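Local structure of signal recognition particle 54 kDa protein (Aeropyrum pernix, 7EPK) at residues I324-I329 / E412-Y417; K36-V41 / T249-G254; K11-G16 / R66-I71; E311-A316 / M348-S353; E3-A8 / K28-E33. The protein is the SRP54 subunit of an archaeal signal recognition particle, combining a helical bundle, a GDP-binding P-loop domain and a signal-peptide-binding-family domain. All coordinates share one frame; numbering follows the deposited sequence.

Interaction 1 of 5, residues I324-I329 / E412-Y417; sequences ITMRTI and ELLVYY
A Met-aromatic contact between Met326 and Tyr417 marks this helix pair in the all-helical signal-peptide-binding domain of SRP54. The SD atom of Met326 lies 5.4 Å from the centroid of the Tyr417 ring and 33° off its normal, an oblique approach rather than one squarely over the face. The bend in the Met326 chain at chi2 (-50°) turns the methyl CE toward helix 409-423, where it lies beside the root of the Tyr417 ring and meets CD1 of Leu414 at 3.8 Å. Tyr417 buries more area than any other residue here, and besides Met326 it is touched at two further places. Along its rim, CE1 lies 4.2 Å from CA of Thr325, while at the root of the side chain CB meets CD1 of Ile329 at 3.8 Å, the two side chains running nearly perpendicular. Ile329 uses both branches: the methyl CG2 packs on CD1 of Leu413 at 4.0 Å, and CD1 also touches the edge of the Tyr416 ring at CD2. Thr325 supplies the turn into the helix as its N-cap, OG1 accepting from Thr328 N at 3.0 Å and 161°, with a weaker bond from Arg327 N. This fixes the helix start next to Tyr417. The apolar interface leaves the phenols to other partners: Tyr416 OH bonds to Ala362 O and Gln332 NE2, Tyr417 OH to Lys421 NZ and Glu389 OE1. Helix 326-337 thus rests on helix 409-423, with helix 367-379 closing over Leu413 through Ile376 and Ile377, and helix 382-386 meeting Met326 through Leu385.

Interaction 2 of 5, residues K36-V41 / T249-G254; sequences KADVNV and TARGGG
The Arg251 guanidinium has CB of Asp38 over one face and the carbonyl oxygen of Ala37 at its edge, where the backbone N of Gly253, two residues on, also lies. The pairing joins a helical-bundle loop to the P-loop domain, and the sequences ADVN and ARGGG are consistent with the motifs that meet between these two domains in SRP-family proteins. Arg251 NE donates to Ala37 O at 3.2 Å and 136°; the donor stands above the carbonyl plane, 70° out of it. The same oxygen takes a weak bond from Gly253 N at 3.1 Å. Bends at chi2 and chi3 curl the Arg251 chain back over its own segment, bringing NE 3.5 Å from CB of Asp38. The carboxylate and guanidinium planes are 61° apart, and OD1 of Asp38, 4.2 Å from NE of Arg251, lies well out of the guanidinium plane with no N-H aimed at it, so at most the opposite charges attract. Gly253, lacking a side chain, lets the two backbones lie against each other, and Thr257 OG1 of helix 255-262 hydrogen-bonds to both Val39 O and Gly254 O. A water links the charged ends weakly, 2.8 Å from Arg251 NH1 and 3.4 Å from Asp38 OD1.

Interaction 3 of 5, residues K11-G16 / R66-I71; sequences KFLRGG and RRDWMI
Apolar packing centres on Phe12, whose ring is wedged among Arg67, Met70 and Ile71. CZ meets CB of Met70 at 3.8 Å, the two side chains crossing at about a right angle, while the CD2 side slides past Ile71 and touches its CD1 at 3.5 Å. Phe12 CG stands anti to the backbone N (chi1 -179°), which swings the ring across to helix 66-81. Leu13 CD1 adds a second apolar touch, 4.1 Å from CG1 of Ile71. The ring interactions come from Arg67: CG sits over one face of Phe12 as a CH-pi contact, 4.1 Å from the centroid and 23° off the normal. CZ of Arg67, 5.5 Å from the centroid of the Phe12 ring, gives at most a weak cation-pi attraction. These residues belong to the N-terminal helical bundle of SRP54, where Phe26 and Val23 of helix 19-36 also meet Phe12, and Leu299 of helix 293-320 packs on Leu13 and Ile71. Among polar contacts, the extended Arg67 chain brings NH1 to Phe12 O, near the end of helix 4-13; the modelled bond is doubtfully short. Asp68 points its OD2 to a salt bridge with Arg302, and Arg14 NH2 pairs with Asp295, both on helix 293-320.

Interaction 4 of 5, residues E311-A316 / M348-S353; sequences ELDRAA and MLPGAS
Ala316 packs its methyl directly on the start of helix 350-356, Ala316 CB lying 3.5 Å from Gly351 C and 4.4 Å from Ala352 CB. The contact joins the long helix 293-320 to this short helix of the signal-peptide-binding-family region, by small residues that let the chains come near: the CA atoms of Ala316 and Gly351 are 4.7 Å apart. One turn back, Leu312 extends the apolar patch, with CD2 against CB of Ala352 at 4.2 Å. Beside this patch Asp313 crosses Leu349 and Pro350 obliquely. Its CB meets CD1 of Leu349, and with CG anti to the backbone N (chi1 -171°) the carboxylate is brought toward the short helix, OD2 bordering CD of Pro350. These are van der Waals neighbours rather than hydrogen bonds, and at this resolution their exact closeness carries little weight.

In the second shell, the backbone bond from Ala316 N to Leu312 O holds the two packing residues on one side of the helix. Leu349 occupies the N-cap position of helix 350-356. Further out, Met336 of helix 326-337 and Leu342 back Leu312, while Leu363 covers Ala352. Away from the interface, the long helix is braced along its own surface by a salt bridge between Arg314 NH2 and Glu311 OE2, 3.1 Å long.

Interaction 5 of 5, residues E3-A8 / K28-E33; sequences EGVRRA and KDLQRE
Apolar contact is made by Val5 and Leu30, CG2 of the valine lying 4.1 Å from CD1 of the leucine as their side chains cross. They join two antiparallel helices of the N-terminal bundle: the axes of segments 4-8 and 28-33 approach to 9.3 Å, with N-to-C directions 173° apart. Val74 and Leu78 of helix 66-81 pack on Leu30, which thus faces another bundle helix, while Val5 also meets Ile290 and Leu291 of helix 283-291.

Van der Waals contacts between polar side chains and the facing helix flank this pair. The aliphatic part of Glu33, bent at chi2 (56°), lies along the beginning of helix 4-13: CG is 3.9 Å from CB of Val5, and OE1 sits 3.4 Å from CA of Gly4, whose lack of a side chain leaves this position to the carboxylate. Ala8 CB rests on Asp29, 3.8 Å from its CB.

Most charged contacts run along helix 19-36; Asp29 OD2 also pairs with Lys11 of helix 4-13. Arg32 is shared between two acids, NH2 reaching Asp29 OD1 at 2.7 Å and NH1 pairing with Glu33 OE2, while Lys28 adds a weak bond to the same Asp29 OD1. Together these probably help set how the two acids face helix 4-13. Finally, a bridging water spans the helices, donating to Gly4 O at 3.0 Å and accepting from Arg32 NH2 at 3.3 Å.

How the interactions relate
Along the chain, interactions 5 and 3 come first and alternate: both use helix 4-13, which packs on helix 19-36 in one and helix 66-81 in the other. Their centres are 13 Å apart, and the salt bridge from Lys11 to Asp29 ties them together. Interaction 2 adjoins interaction 5 in sequence, its centre also 13 Å away, and carries the bundle onto the P-loop domain. Interactions 4 and 1 form a second group, 16 Å apart between centres and in touch where Thr328 meets Ala315. Helix 293-320, which packs beside interaction 3 and takes part in interaction 4, spans the two groups; interactions 1 and 2 are 57 Å apart between centres, reflecting an elongated, multidomain chain.

Interaction 1 of 5, residues I324-I329 / E412-Y417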
# COMPACT_ATOMS: atom_id res chain seq x y z
N ILE A 324 24.24 27.05 16.52
CA ILE A 324 22.78 27.16 16.79
C ILE A 324 22.18 28.34 16.00
O ILE A 324 22.83 29.42 15.96
CB ILE A 324 22.49 27.28 18.31
CG1 ILE A 324 20.99 27.18 18.60
CG2 ILE A 324 23.09 28.56 18.89
CD1 ILE A 324 20.65 26.82 20.03
N THR A 325 21.00 28.11 15.40
CA THR A 325 20.17 29.08 14.63
C THR A 325 18.68 28.70 14.74
O THR A 325 18.38 27.67 15.37
CB THR A 325 20.48 29.09 13.12
OG1 THR A 325 20.06 27.81 12.63
CG2 THR A 325 21.94 29.41 12.82
N MET A 326 17.79 29.52 14.15
CA MET A 326 16.33 29.24 14.14
C MET A 326 16.06 27.97 13.33
O MET A 326 15.09 27.26 13.65
CB MET A 326 15.54 30.40 13.54
CG MET A 326 15.42 31.60 14.49
SD MET A 326 14.86 31.18 16.18
CE MET A 326 14.96 32.80 16.94
N ARG A 327 16.90 27.67 12.33
CA ARG A 327 16.74 26.49 11.44
C ARG A 327 17.20 25.25 12.20
O ARG A 327 16.54 24.20 12.04
CB ARG A 327 17.48 26.66 10.12
CG ARG A 327 16.71 27.54 9.14
CD ARG A 327 17.50 28.03 7.94
NE ARG A 327 16.62 28.76 7.04
CZ ARG A 327 16.95 29.13 5.82
NH1 ARG A 327 16.06 29.76 5.07
NH2 ARG A 327 18.16 28.88 5.35
N THR A 328 18.25 25.39 13.02
CA THR A 328 18.76 24.30 13.89
C THR A 328 17.67 23.93 14.88
O THR A 328 17.31 22.76 14.94
CB THR A 328 20.02 24.74 14.64
OG1 THR A 328 21.05 24.95 13.66
CG2 THR A 328 20.48 23.74 15.67
N ILE A 329 17.16 24.93 15.60
CA ILE A 329 16.09 24.78 16.64
C ILE A 329 14.82 24.20 15.98
O ILE A 329 14.20 23.28 16.54
CB ILE A 329 15.80 26.12 17.35
CG1 ILE A 329 17.05 26.66 18.04
CG2 ILE A 329 14.63 25.96 18.32
CD1 ILE A 329 16.80 27.91 18.85
N GLU A 412 10.28 33.66 24.95
CA GLU A 412 10.77 32.40 25.58
C GLU A 412 11.75 31.71 24.61
O GLU A 412 12.85 31.38 25.04
CB GLU A 412 9.63 31.44 25.94
CG GLU A 412 8.69 31.92 27.04
CD GLU A 412 7.37 31.14 27.16
OE1 GLU A 412 7.16 30.19 26.38
OE2 GLU A 412 6.55 31.49 28.04
N LEU A 413 11.33 31.49 23.36
CA LEU A 413 12.16 30.88 22.28
C LEU A 413 13.44 31.71 22.18
O LEU A 413 14.55 31.13 22.26
CB LEU A 413 11.39 30.88 20.95
CG LEU A 413 12.17 30.55 19.67
CD1 LEU A 413 13.05 29.31 19.83
CD2 LEU A 413 11.23 30.33 18.49
N LEU A 414 13.27 33.02 22.01
CA LEU A 414 14.39 33.96 21.79
C LEU A 414 15.43 33.75 22.90
O LEU A 414 16.61 33.50 22.55
CB LEU A 414 13.83 35.38 21.71
CG LEU A 414 13.71 35.91 20.28
CD1 LEU A 414 12.99 34.94 19.36
CD2 LEU A 414 13.02 37.26 20.26
N VAL A 415 15.00 33.74 24.16
CA VAL A 415 15.91 33.51 25.33
C VAL A 415 16.57 32.14 25.14
O VAL A 415 17.81 32.07 25.31
CB VAL A 415 15.18 33.61 26.68
CG1 VAL A 415 16.08 33.25 27.86
CG2 VAL A 415 14.61 35.00 26.89
N TYR A 416 15.78 31.12 24.79
CA TYR A 416 16.21 29.71 24.60
C TYR A 416 17.37 29.70 23.62
O TYR A 416 18.49 29.23 23.97
CB TYR A 416 15.06 28.83 24.09
CG TYR A 416 15.42 27.38 23.88
CD1 TYR A 416 15.38 26.48 24.93
CD2 TYR A 416 15.78 26.90 22.63
CE1 TYR A 416 15.71 25.15 24.76
CE2 TYR A 416 16.11 25.57 22.44
CZ TYR A 416 16.07 24.69 23.50
OH TYR A 416 16.38 23.38 23.34
N TYR A 417 17.13 30.28 22.45
CA TYR A 417 18.15 30.52 21.41
C TYR A 417 19.38 31.14 22.11
O TYR A 417 20.41 30.47 22.15
CB TYR A 417 17.53 31.31 20.26
CG TYR A 417 18.51 32.02 19.37
CD1 TYR A 417 19.18 31.37 18.35
CD2 TYR A 417 18.79 33.36 19.57
CE1 TYR A 417 20.09 32.03 17.55
CE2 TYR A 417 19.70 34.04 18.77
CZ TYR A 417 20.35 33.38 17.76
OH TYR A 417 21.20 34.10 16.98

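Interaction 2 of 5, residues K36-V41 / T249-G254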
# COMPACT_ATOMS: atom_id res chain seq x y z
N LYS A 36 8.84 -21.44 -7.03
CA LYS A 36 7.89 -22.44 -6.45
C LYS A 36 6.45 -21.90 -6.52
O LYS A 36 5.54 -22.73 -6.61
CB LYS A 36 8.20 -22.75 -4.99
CG LYS A 36 9.33 -23.73 -4.74
CD LYS A 36 9.45 -24.12 -3.28
CE LYS A 36 10.66 -24.99 -3.02
NZ LYS A 36 10.81 -25.29 -1.57
N ALA A 37 6.27 -20.58 -6.42
CA ALA A 37 4.97 -19.88 -6.59
C ALA A 37 4.81 -19.41 -8.06
O ALA A 37 3.90 -18.61 -8.34
CB ALA A 37 4.88 -18.73 -5.61
N ASP A 38 5.67 -19.92 -8.96
CA ASP A 38 5.61 -19.79 -10.44
C ASP A 38 6.13 -18.41 -10.84
O ASP A 38 7.27 -18.30 -11.36
CB ASP A 38 4.22 -20.11 -11.00
CG ASP A 38 4.22 -21.26 -11.99
OD1 ASP A 38 3.87 -22.40 -11.58
OD2 ASP A 38 4.58 -21.01 -13.17
N VAL A 39 5.33 -17.38 -10.57
CA VAL A 39 5.69 -15.96 -10.79
C VAL A 39 6.12 -15.76 -12.24
O VAL A 39 5.28 -15.24 -13.02
CB VAL A 39 6.76 -15.47 -9.80
CG1 VAL A 39 7.10 -14.01 -10.02
CG2 VAL A 39 6.28 -15.66 -8.37
N ASN A 40 7.36 -16.14 -12.59
CA ASN A 40 7.89 -15.97 -13.97
C ASN A 40 9.37 -15.65 -13.84
O ASN A 40 9.70 -14.57 -13.34
CB ASN A 40 7.16 -14.88 -14.78
CG ASN A 40 7.38 -14.96 -16.27
OD1 ASN A 40 8.45 -15.35 -16.75
ND2 ASN A 40 6.37 -14.58 -17.04
N VAL A 41 10.22 -16.58 -14.27
CA VAL A 41 11.70 -16.45 -14.22
C VAL A 41 12.07 -15.00 -14.57
O VAL A 41 12.81 -14.41 -13.77
CB VAL A 41 12.42 -17.48 -15.12
CG1 VAL A 41 11.54 -17.98 -16.24
CG2 VAL A 41 13.73 -16.94 -15.67
N THR A 249 -3.22 -25.38 -0.30
CA THR A 249 -2.15 -25.37 -1.34
C THR A 249 -2.31 -24.13 -2.24
O THR A 249 -3.22 -24.13 -3.09
CB THR A 249 -2.17 -26.68 -2.15
OG1 THR A 249 -1.60 -26.43 -3.44
CG2 THR A 249 -3.56 -27.26 -2.34
N ALA A 250 -1.45 -23.11 -2.05
CA ALA A 250 -1.54 -21.79 -2.72
C ALA A 250 -0.59 -21.73 -3.93
O ALA A 250 0.21 -22.68 -4.11
CB ALA A 250 -1.25 -20.69 -1.72
N ARG A 251 -0.72 -20.67 -4.73
CA ARG A 251 0.14 -20.32 -5.90
C ARG A 251 0.12 -18.78 -6.05
O ARG A 251 0.58 -18.10 -5.10
CB ARG A 251 -0.34 -21.12 -7.12
CG ARG A 251 0.66 -22.12 -7.71
CD ARG A 251 1.73 -21.49 -8.59
NE ARG A 251 1.26 -20.22 -9.12
CZ ARG A 251 0.31 -20.08 -10.05
NH1 ARG A 251 -0.27 -21.15 -10.58
NH2 ARG A 251 -0.07 -18.88 -10.42
N GLY A 252 -0.37 -18.23 -7.16
CA GLY A 252 -0.66 -16.80 -7.29
C GLY A 252 0.32 -16.08 -8.19
O GLY A 252 -0.10 -15.10 -8.83
N GLY A 253 1.57 -16.51 -8.26
CA GLY A 253 2.61 -15.78 -9.02
C GLY A 253 2.22 -15.53 -10.47
O GLY A 253 2.82 -14.63 -11.10
N GLY A 254 1.27 -16.31 -11.00
CA GLY A 254 0.71 -16.15 -12.36
C GLY A 254 -0.18 -14.93 -12.47
O GLY A 254 -0.20 -14.28 -13.53
O HOH W 1 0.65 -23.57 -11.74

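Interaction 3 of 5, residues K11-G16 / R66-I71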
# COMPACT_ATOMS: atom_id res chain seq x y z
N LYS A 11 16.09 -16.36 9.24
CA LYS A 11 17.51 -16.81 9.18
C LYS A 11 18.36 -15.57 8.89
O LYS A 11 19.22 -15.25 9.74
CB LYS A 11 17.73 -17.91 8.14
CG LYS A 11 19.10 -18.58 8.18
CD LYS A 11 19.28 -19.70 7.17
CE LYS A 11 19.02 -19.28 5.73
NZ LYS A 11 19.12 -20.41 4.79
N PHE A 12 18.08 -14.86 7.79
CA PHE A 12 18.85 -13.66 7.36
C PHE A 12 18.93 -12.66 8.52
O PHE A 12 20.05 -12.17 8.82
CB PHE A 12 18.23 -12.96 6.16
CG PHE A 12 19.00 -11.75 5.70
CD1 PHE A 12 20.28 -11.86 5.19
CD2 PHE A 12 18.43 -10.48 5.74
CE1 PHE A 12 20.97 -10.75 4.73
CE2 PHE A 12 19.13 -9.37 5.29
CZ PHE A 12 20.40 -9.51 4.78
N LEU A 13 17.81 -12.37 9.16
CA LEU A 13 17.72 -11.24 10.14
C LEU A 13 18.50 -11.60 11.42
O LEU A 13 19.10 -10.68 12.02
CB LEU A 13 16.24 -10.93 10.39
CG LEU A 13 15.88 -9.46 10.65
CD1 LEU A 13 16.53 -8.52 9.65
CD2 LEU A 13 14.37 -9.29 10.63
N ARG A 14 18.54 -12.89 11.78
CA ARG A 14 19.15 -13.39 13.04
C ARG A 14 20.34 -14.29 12.67
O ARG A 14 21.44 -13.74 12.49
CB ARG A 14 18.10 -14.09 13.91
CG ARG A 14 17.16 -13.14 14.66
CD ARG A 14 15.93 -12.72 13.87
NE ARG A 14 14.80 -12.24 14.68
CZ ARG A 14 13.59 -11.93 14.21
NH1 ARG A 14 12.65 -11.51 15.04
NH2 ARG A 14 13.29 -12.04 12.93
N GLY A 15 20.10 -15.60 12.51
CA GLY A 15 21.13 -16.64 12.25
C GLY A 15 22.35 -16.10 11.51
O GLY A 15 22.41 -16.28 10.26
N GLY A 16 23.32 -15.54 12.25
CA GLY A 16 24.37 -14.63 11.75
C GLY A 16 25.33 -15.29 10.77
O GLY A 16 24.86 -15.73 9.67
N ARG A 66 23.20 -3.11 8.40
CA ARG A 66 23.29 -3.73 7.05
C ARG A 66 22.08 -4.62 6.72
O ARG A 66 21.53 -4.47 5.61
CB ARG A 66 24.59 -4.54 6.93
CG ARG A 66 24.97 -5.43 8.13
CD ARG A 66 24.07 -5.52 9.37
NE ARG A 66 24.19 -6.75 10.15
CZ ARG A 66 23.34 -7.18 11.09
NH1 ARG A 66 22.23 -6.52 11.39
NH2 ARG A 66 23.59 -8.31 11.73
N ARG A 67 21.67 -5.52 7.62
CA ARG A 67 20.60 -6.50 7.36
C ARG A 67 19.26 -5.76 7.32
O ARG A 67 18.52 -5.95 6.33
CB ARG A 67 20.57 -7.61 8.41
CG ARG A 67 21.68 -8.64 8.23
CD ARG A 67 21.88 -9.49 9.47
NE ARG A 67 23.21 -10.05 9.46
CZ ARG A 67 23.47 -11.32 9.26
NH1 ARG A 67 22.47 -12.17 9.11
NH2 ARG A 67 24.73 -11.74 9.21
N ASP A 68 18.97 -4.95 8.33
CA ASP A 68 17.69 -4.19 8.41
C ASP A 68 17.53 -3.42 7.09
O ASP A 68 16.42 -3.43 6.54
CB ASP A 68 17.59 -3.34 9.69
CG ASP A 68 17.44 -4.15 10.98
OD1 ASP A 68 17.08 -5.34 10.88
OD2 ASP A 68 17.70 -3.59 12.08
N TRP A 69 18.60 -2.87 6.54
CA TRP A 69 18.53 -2.02 5.33
C TRP A 69 18.26 -2.88 4.10
O TRP A 69 17.77 -2.36 3.10
CB TRP A 69 19.84 -1.25 5.13
CG TRP A 69 19.81 -0.26 4.01
CD1 TRP A 69 20.65 -0.21 2.93
CD2 TRP A 69 18.90 0.85 3.87
NE1 TRP A 69 20.34 0.87 2.14
CE2 TRP A 69 19.26 1.53 2.68
CE3 TRP A 69 17.81 1.34 4.62
CZ2 TRP A 69 18.58 2.67 2.24
CZ3 TRP A 69 17.14 2.46 4.18
CH2 TRP A 69 17.52 3.11 3.01
N MET A 70 18.67 -4.14 4.15
CA MET A 70 18.60 -5.01 2.96
C MET A 70 17.17 -5.53 2.87
O MET A 70 16.66 -5.56 1.75
CB MET A 70 19.59 -6.18 3.03
CG MET A 70 19.60 -7.01 1.77
SD MET A 70 20.06 -6.06 0.32
CE MET A 70 20.23 -7.41 -0.85
N ILE A 71 16.56 -5.91 3.99
CA ILE A 71 15.15 -6.38 4.01
C ILE A 71 14.24 -5.21 3.59
O ILE A 71 13.29 -5.45 2.83
CB ILE A 71 14.78 -6.96 5.38
CG1 ILE A 71 15.58 -8.23 5.65
CG2 ILE A 71 13.28 -7.22 5.46
CD1 ILE A 71 15.40 -9.28 4.59

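Interaction 4 of 5, residues E311-A316 / M348-S353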
# COMPACT_ATOMS: atom_id res chain seq x y z
N GLU A 311 18.56 13.00 13.10
CA GLU A 311 18.17 14.44 13.01
C GLU A 311 18.46 15.12 14.36
O GLU A 311 19.05 16.21 14.36
CB GLU A 311 16.71 14.64 12.61
CG GLU A 311 16.51 14.91 11.13
CD GLU A 311 16.99 16.26 10.63
OE1 GLU A 311 16.14 17.12 10.29
OE2 GLU A 311 18.22 16.45 10.56
N LEU A 312 18.08 14.49 15.47
CA LEU A 312 18.39 15.02 16.83
C LEU A 312 19.91 15.04 17.03
O LEU A 312 20.41 16.05 17.54
CB LEU A 312 17.71 14.16 17.89
CG LEU A 312 17.81 14.69 19.32
CD1 LEU A 312 17.16 16.06 19.45
CD2 LEU A 312 17.19 13.72 20.30
N ASP A 313 20.61 13.97 16.62
CA ASP A 313 22.09 13.85 16.65
C ASP A 313 22.72 15.12 16.06
O ASP A 313 23.54 15.75 16.77
CB ASP A 313 22.56 12.62 15.86
CG ASP A 313 24.05 12.32 16.01
OD1 ASP A 313 24.83 12.83 15.18
OD2 ASP A 313 24.40 11.58 16.96
N ARG A 314 22.36 15.46 14.82
CA ARG A 314 22.90 16.64 14.10
C ARG A 314 22.48 17.91 14.86
O ARG A 314 23.32 18.79 15.03
CB ARG A 314 22.44 16.66 12.64
CG ARG A 314 22.82 17.93 11.90
CD ARG A 314 22.91 17.76 10.40
NE ARG A 314 21.60 17.72 9.77
CZ ARG A 314 20.84 18.79 9.53
NH1 ARG A 314 21.24 20.00 9.87
NH2 ARG A 314 19.66 18.63 8.95
N ALA A 315 21.24 17.97 15.34
CA ALA A 315 20.66 19.17 15.99
C ALA A 315 21.43 19.49 17.28
O ALA A 315 21.79 20.66 17.46
CB ALA A 315 19.19 18.96 16.26
N ALA A 316 21.65 18.48 18.12
CA ALA A 316 22.50 18.56 19.34
C ALA A 316 23.94 18.84 18.92
O ALA A 316 24.52 19.81 19.44
CB ALA A 316 22.42 17.29 20.14
N MET A 348 21.39 6.26 23.22
CA MET A 348 22.57 6.12 22.31
C MET A 348 22.73 7.36 21.41
O MET A 348 22.58 7.19 20.17
CB MET A 348 22.47 4.88 21.41
CG MET A 348 21.95 3.62 22.11
SD MET A 348 23.01 2.97 23.44
CE MET A 348 24.14 1.94 22.51
N LEU A 349 23.05 8.52 22.00
CA LEU A 349 23.24 9.81 21.28
C LEU A 349 24.47 10.54 21.84
O LEU A 349 24.51 10.83 23.03
CB LEU A 349 21.96 10.66 21.46
CG LEU A 349 21.24 11.12 20.19
CD1 LEU A 349 22.22 11.62 19.13
CD2 LEU A 349 20.36 10.01 19.63
N PRO A 350 25.51 10.82 21.02
CA PRO A 350 26.66 11.62 21.46
C PRO A 350 26.23 13.03 21.93
O PRO A 350 26.33 13.30 23.12
CB PRO A 350 27.59 11.71 20.24
CG PRO A 350 27.16 10.57 19.34
CD PRO A 350 25.68 10.35 19.63
N GLY A 351 25.74 13.85 20.99
CA GLY A 351 25.30 15.24 21.24
C GLY A 351 24.27 15.29 22.35
O GLY A 351 24.59 15.84 23.41
N ALA A 352 23.09 14.70 22.13
CA ALA A 352 21.89 14.79 23.00
C ALA A 352 22.20 14.35 24.45
O ALA A 352 21.57 14.91 25.37
CB ALA A 352 20.76 13.97 22.41
N SER A 353 23.08 13.36 24.64
CA SER A 353 23.56 12.91 25.97
C SER A 353 24.19 14.10 26.69
O SER A 353 23.68 14.48 27.76
CB SER A 353 24.53 11.75 25.86
OG SER A 353 25.11 11.43 27.11

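Interaction 5 of 5, residues E3-A8 / K28-E33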
# COMPACT_ATOMS: atom_id res chain seq x y z
N GLU A 3 5.82 -19.70 2.11
CA GLU A 3 6.01 -19.70 3.60
C GLU A 3 7.50 -19.86 3.93
O GLU A 3 7.93 -19.33 4.97
CB GLU A 3 5.17 -20.78 4.29
CG GLU A 3 4.11 -21.46 3.42
CD GLU A 3 2.77 -20.75 3.25
OE1 GLU A 3 2.68 -19.52 3.51
OE2 GLU A 3 1.80 -21.42 2.86
N GLY A 4 8.26 -20.56 3.08
CA GLY A 4 9.72 -20.68 3.22
C GLY A 4 10.39 -19.32 3.32
O GLY A 4 11.37 -19.18 4.08
N VAL A 5 9.87 -18.34 2.59
CA VAL A 5 10.39 -16.94 2.53
C VAL A 5 10.39 -16.31 3.95
O VAL A 5 11.37 -15.62 4.30
CB VAL A 5 9.57 -16.10 1.53
CG1 VAL A 5 8.08 -16.38 1.64
CG2 VAL A 5 9.85 -14.61 1.67
N ARG A 6 9.34 -16.53 4.74
CA ARG A 6 9.33 -16.10 6.16
C ARG A 6 10.62 -16.64 6.81
O ARG A 6 11.46 -15.80 7.18
CB ARG A 6 8.01 -16.54 6.82
CG ARG A 6 7.83 -16.11 8.27
CD ARG A 6 6.43 -15.61 8.63
NE ARG A 6 5.33 -16.55 8.42
CZ ARG A 6 4.36 -16.44 7.50
NH1 ARG A 6 4.33 -15.43 6.64
NH2 ARG A 6 3.40 -17.36 7.43
N ARG A 7 10.81 -17.97 6.84
CA ARG A 7 11.97 -18.67 7.48
C ARG A 7 13.29 -18.06 7.02
O ARG A 7 14.16 -17.83 7.89
CB ARG A 7 12.00 -20.17 7.15
CG ARG A 7 11.32 -21.07 8.17
CD ARG A 7 11.48 -22.56 7.87
NE ARG A 7 11.08 -22.95 6.51
CZ ARG A 7 11.91 -23.15 5.48
NH1 ARG A 7 13.22 -23.02 5.63
NH2 ARG A 7 11.42 -23.49 4.30
N ALA A 8 13.44 -17.82 5.71
CA ALA A 8 14.60 -17.14 5.09
C ALA A 8 14.80 -15.76 5.72
O ALA A 8 15.95 -15.44 6.10
CB ALA A 8 14.41 -17.00 3.60
N LYS A 28 19.17 -16.27 -2.91
CA LYS A 28 19.01 -17.66 -3.41
C LYS A 28 17.66 -18.21 -2.91
O LYS A 28 16.89 -18.63 -3.75
CB LYS A 28 20.21 -18.51 -2.99
CG LYS A 28 20.14 -19.99 -3.36
CD LYS A 28 21.10 -20.87 -2.57
CE LYS A 28 20.50 -21.49 -1.31
NZ LYS A 28 20.22 -20.52 -0.23
N ASP A 29 17.40 -18.22 -1.60
CA ASP A 29 16.16 -18.76 -0.98
C ASP A 29 14.95 -18.07 -1.62
O ASP A 29 14.10 -18.78 -2.16
CB ASP A 29 16.09 -18.55 0.54
CG ASP A 29 16.69 -19.65 1.39
OD1 ASP A 29 16.90 -20.76 0.86
OD2 ASP A 29 16.93 -19.39 2.60
N LEU A 30 14.90 -16.74 -1.55
CA LEU A 30 13.83 -15.88 -2.12
C LEU A 30 13.55 -16.30 -3.56
O LEU A 30 12.38 -16.45 -3.91
CB LEU A 30 14.31 -14.42 -2.06
CG LEU A 30 13.27 -13.37 -2.44
CD1 LEU A 30 12.25 -13.22 -1.33
CD2 LEU A 30 13.96 -12.05 -2.74
N GLN A 31 14.59 -16.45 -4.39
CA GLN A 31 14.44 -16.76 -5.84
C GLN A 31 13.74 -18.12 -5.95
O GLN A 31 12.73 -18.21 -6.67
CB GLN A 31 15.80 -16.77 -6.54
CG GLN A 31 16.36 -15.40 -6.90
CD GLN A 31 17.68 -15.49 -7.64
OE1 GLN A 31 18.15 -14.52 -8.24
NE2 GLN A 31 18.29 -16.65 -7.61
N ARG A 32 14.24 -19.12 -5.23
CA ARG A 32 13.65 -20.48 -5.20
C ARG A 32 12.18 -20.35 -4.78
O ARG A 32 11.33 -21.04 -5.37
CB ARG A 32 14.42 -21.40 -4.26
CG ARG A 32 13.80 -22.78 -4.08
CD ARG A 32 14.62 -23.69 -3.20
NE ARG A 32 15.00 -23.02 -1.97
CZ ARG A 32 14.16 -22.70 -0.99
NH1 ARG A 32 12.88 -23.02 -1.07
NH2 ARG A 32 14.61 -22.07 0.09
N GLU A 33 11.90 -19.49 -3.81
CA GLU A 33 10.56 -19.38 -3.19
C GLU A 33 9.60 -18.78 -4.22
O GLU A 33 8.45 -19.26 -4.28
CB GLU A 33 10.59 -18.57 -1.89
CG GLU A 33 9.92 -19.27 -0.73
CD GLU A 33 10.51 -20.64 -0.47
OE1 GLU A 33 9.77 -21.56 -0.11
OE2 GLU A 33 11.71 -20.78 -0.69
O HOH W 2 13.25 -21.27 2.96